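PDB 5HXW: L-amino acid deaminase from Proteus vulgaris, which probably uses bound FAD to deaminate L-amino acids oxidatively at the membrane, yielding the corresponding keto acids. Local coordinates for residues A302-K306 / E307-Y311. Residues are numbered along the deposited sequence; the frame is centred on the assembly and turned at random.
Sequences APVVK and ESFTY
Val-305 and Ser-308 are the first and last residues of a type I beta turn, with Lys-306 and Glu-307 at its corners, by which the chain leaves strand 293-303 and enters the short helix 308-311, the first half of a beta-alpha-beta unit completed by strand 326-329. Two hydrogen bonds join its ends. Ser-308 N reaches Val-305 O at 3.2 Å, from well above the carbonyl plane, and the N-H of Val-305 donates to Ser-308 OG at 2.9 Å. Serine suits the place because its hydroxyl is short: with OG anti to its carbonyl carbon (chi1 -45°), it lies back over the turn.

The packed side is built on Val-305, branched and apolar as a buried site requires; its CG2 fits between Ser-308 OG and Glu-307 OE1, 3.5 Å from the latter, and Pro-258 also packs on it. Glu-307 bends at chi2 (88°), bringing its carboxylate alongside the extended Lys-306. These long, flexible side chains point the same way, Lys-306 CE 3.4 Å from Glu-307 OE2, yet NZ stays 4.5 Å from OE2, beyond a salt bridge; OE2 pairs with Arg-244, and NZ hydrogen-bonds to Ser-337 O.

The other side is looser and more exposed. Phe-309 touches Val-304 CG1 loosely, with CE2 4.1 Å away, and its amide makes a weak bond to Lys-306 O. That carbonyl also accepts a hydrogen bond from a water at 2.8 Å, for which Thr-310 supplies a second polar partner, its OG1 hydrogen-bonded at 2.6 Å.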
ATOM      1  N   ALA A 302     -14.135  -8.326  -2.473  1.00 60.69           N
ATOM      2  CA  ALA A 302     -13.610  -8.568  -3.818  1.00 60.01           C
ATOM      3  C   ALA A 302     -14.739  -8.531  -4.859  1.00 59.61           C
ATOM      4  O   ALA A 302     -15.561  -9.459  -4.914  1.00 60.02           O
ATOM      5  CB  ALA A 302     -12.839  -9.883  -3.882  1.00 60.60           C
ATOM      6  N   PRO A 303     -14.796  -7.450  -5.673  1.00 58.53           N
ATOM      7  CA  PRO A 303     -15.822  -7.380  -6.720  1.00 58.88           C
ATOM      8  C   PRO A 303     -15.512  -8.318  -7.882  1.00 59.34           C
ATOM      9  O   PRO A 303     -14.341  -8.550  -8.197  1.00 59.07           O
ATOM     10  CB  PRO A 303     -15.771  -5.921  -7.179  1.00 58.25           C
ATOM     11  CG  PRO A 303     -14.389  -5.463  -6.860  1.00 57.77           C
ATOM     12  CD  PRO A 303     -13.931  -6.251  -5.665  1.00 57.34           C
ATOM     13  N   VAL A 304     -16.562  -8.858  -8.495  1.00 60.24           N
ATOM     14  CA  VAL A 304     -16.439  -9.707  -9.676  1.00 61.04           C
ATOM     15  C   VAL A 304     -16.079  -8.826 -10.873  1.00 61.07           C
ATOM     16  O   VAL A 304     -16.803  -7.883 -11.191  1.00 61.29           O
ATOM     17  CB  VAL A 304     -17.741 -10.502  -9.950  1.00 62.18           C
ATOM     18  CG1 VAL A 304     -17.601 -11.388 -11.184  1.00 63.47           C
ATOM     19  CG2 VAL A 304     -18.120 -11.352  -8.746  1.00 62.40           C
ATOM     20  N   VAL A 305     -14.940  -9.125 -11.498  1.00 60.86           N
ATOM     21  CA  VAL A 305     -14.527  -8.499 -12.763  1.00 60.79           C
ATOM     22  C   VAL A 305     -14.412  -9.559 -13.869  1.00 62.10           C
ATOM     23  O   VAL A 305     -14.650 -10.745 -13.612  1.00 62.80           O
ATOM     24  CB  VAL A 305     -13.220  -7.671 -12.624  1.00 60.23           C
ATOM     25  CG1 VAL A 305     -13.473  -6.395 -11.829  1.00 58.54           C
ATOM     26  CG2 VAL A 305     -12.087  -8.494 -12.012  1.00 59.84           C
ATOM     27  N   LYS A 306     -14.063  -9.138 -15.088  1.00 62.44           N
ATOM     28  CA  LYS A 306     -13.904 -10.063 -16.220  1.00 63.80           C
ATOM     29  C   LYS A 306     -12.751 -11.045 -15.973  1.00 64.29           C
ATOM     30  O   LYS A 306     -12.823 -12.206 -16.373  1.00 65.68           O
ATOM     31  CB  LYS A 306     -13.747  -9.310 -17.557  1.00 64.10           C
ATOM     32  CG  LYS A 306     -12.397  -8.636 -17.790  1.00 63.47           C
ATOM     33  CD  LYS A 306     -12.390  -7.760 -19.030  1.00 63.53           C
ATOM     34  CE  LYS A 306     -11.121  -6.926 -19.065  1.00 62.81           C
ATOM     35  NZ  LYS A 306     -11.220  -5.744 -19.962  1.00 63.21           N
ATOM     36  N   GLU A 307     -11.721 -10.562 -15.276  1.00 63.55           N
ATOM     37  CA  GLU A 307     -10.530 -11.335 -14.931  1.00 63.87           C
ATOM     38  C   GLU A 307     -10.807 -12.471 -13.948  1.00 64.21           C
ATOM     39  O   GLU A 307     -10.044 -13.443 -13.897  1.00 65.65           O
ATOM     40  CB  GLU A 307      -9.449 -10.416 -14.366  1.00 62.89           C
ATOM     41  CG  GLU A 307      -8.731  -9.563 -15.401  1.00 63.72           C
ATOM     42  CD  GLU A 307      -9.396  -8.222 -15.699  1.00 63.80           C
ATOM     43  OE1 GLU A 307     -10.418  -7.864 -15.064  1.00 63.72           O
ATOM     44  OE2 GLU A 307      -8.876  -7.505 -16.582  1.00 64.22           O
ATOM     45  N   SER A 308     -11.895 -12.345 -13.180  1.00 62.84           N
ATOM     46  CA  SER A 308     -12.319 -13.365 -12.212  1.00 62.50           C
ATOM     47  C   SER A 308     -12.584 -14.709 -12.880  1.00 64.00           C
ATOM     48  O   SER A 308     -12.291 -15.756 -12.308  1.00 64.84           O
ATOM     49  CB  SER A 308     -13.578 -12.924 -11.466  1.00 61.75           C
ATOM     50  OG  SER A 308     -13.484 -11.577 -11.045  1.00 61.21           O
ATOM     51  N   PHE A 309     -13.140 -14.667 -14.088  1.00 64.44           N
ATOM     52  CA  PHE A 309     -13.473 -15.872 -14.841  1.00 66.02           C
ATOM     53  C   PHE A 309     -12.245 -16.557 -15.457  1.00 66.44           C
ATOM     54  O   PHE A 309     -12.296 -17.748 -15.765  1.00 67.33           O
ATOM     55  CB  PHE A 309     -14.511 -15.553 -15.924  1.00 66.96           C
ATOM     56  CG  PHE A 309     -15.804 -14.999 -15.389  1.00 66.69           C
ATOM     57  CD1 PHE A 309     -16.801 -15.851 -14.908  1.00 67.72           C
ATOM     58  CD2 PHE A 309     -16.037 -13.620 -15.374  1.00 65.67           C
ATOM     59  CE1 PHE A 309     -18.000 -15.340 -14.417  1.00 67.60           C
ATOM     60  CE2 PHE A 309     -17.232 -13.103 -14.883  1.00 65.21           C
ATOM     61  CZ  PHE A 309     -18.215 -13.964 -14.405  1.00 66.35           C
ATOM     62  N   THR A 310     -11.156 -15.804 -15.620  1.00 65.29           N
ATOM     63  CA  THR A 310      -9.928 -16.292 -16.251  1.00 66.14           C
ATOM     64  C   THR A 310      -8.976 -16.950 -15.246  1.00 66.68           C
ATOM     65  O   THR A 310      -8.577 -18.103 -15.439  1.00 68.62           O
ATOM     66  CB  THR A 310      -9.200 -15.171 -17.034  1.00 65.51           C
ATOM     67  OG1 THR A 310     -10.117 -14.535 -17.937  1.00 65.28           O
ATOM     68  CG2 THR A 310      -8.013 -15.721 -17.832  1.00 66.14           C
ATOM     69  N   TYR A 311      -8.614 -16.217 -14.190  1.00 65.31           N
ATOM     70  CA  TYR A 311      -7.632 -16.688 -13.209  1.00 65.37           C
ATOM     71  C   TYR A 311      -8.044 -16.506 -11.742  1.00 64.91           C
ATOM     72  O   TYR A 311      -7.206 -16.576 -10.839  1.00 65.38           O
ATOM     73  CB  TYR A 311      -6.241 -16.084 -13.482  1.00 64.69           C
ATOM     74  CG  TYR A 311      -6.166 -14.572 -13.451  1.00 62.77           C
ATOM     75  CD1 TYR A 311      -5.990 -13.881 -12.241  1.00 61.15           C
ATOM     76  CD2 TYR A 311      -6.245 -13.826 -14.634  1.00 62.44           C
ATOM     77  CE1 TYR A 311      -5.915 -12.495 -12.210  1.00 59.53           C
ATOM     78  CE2 TYR A 311      -6.167 -12.437 -14.613  1.00 61.03           C
ATOM     79  CZ  TYR A 311      -6.003 -11.779 -13.401  1.00 59.80           C
ATOM     80  OH  TYR A 311      -5.924 -10.408 -13.371  1.00 58.84           O
TER
HETATM   81  O   HOH W   1     -12.429 -13.721 -18.655  1.00 54.15           O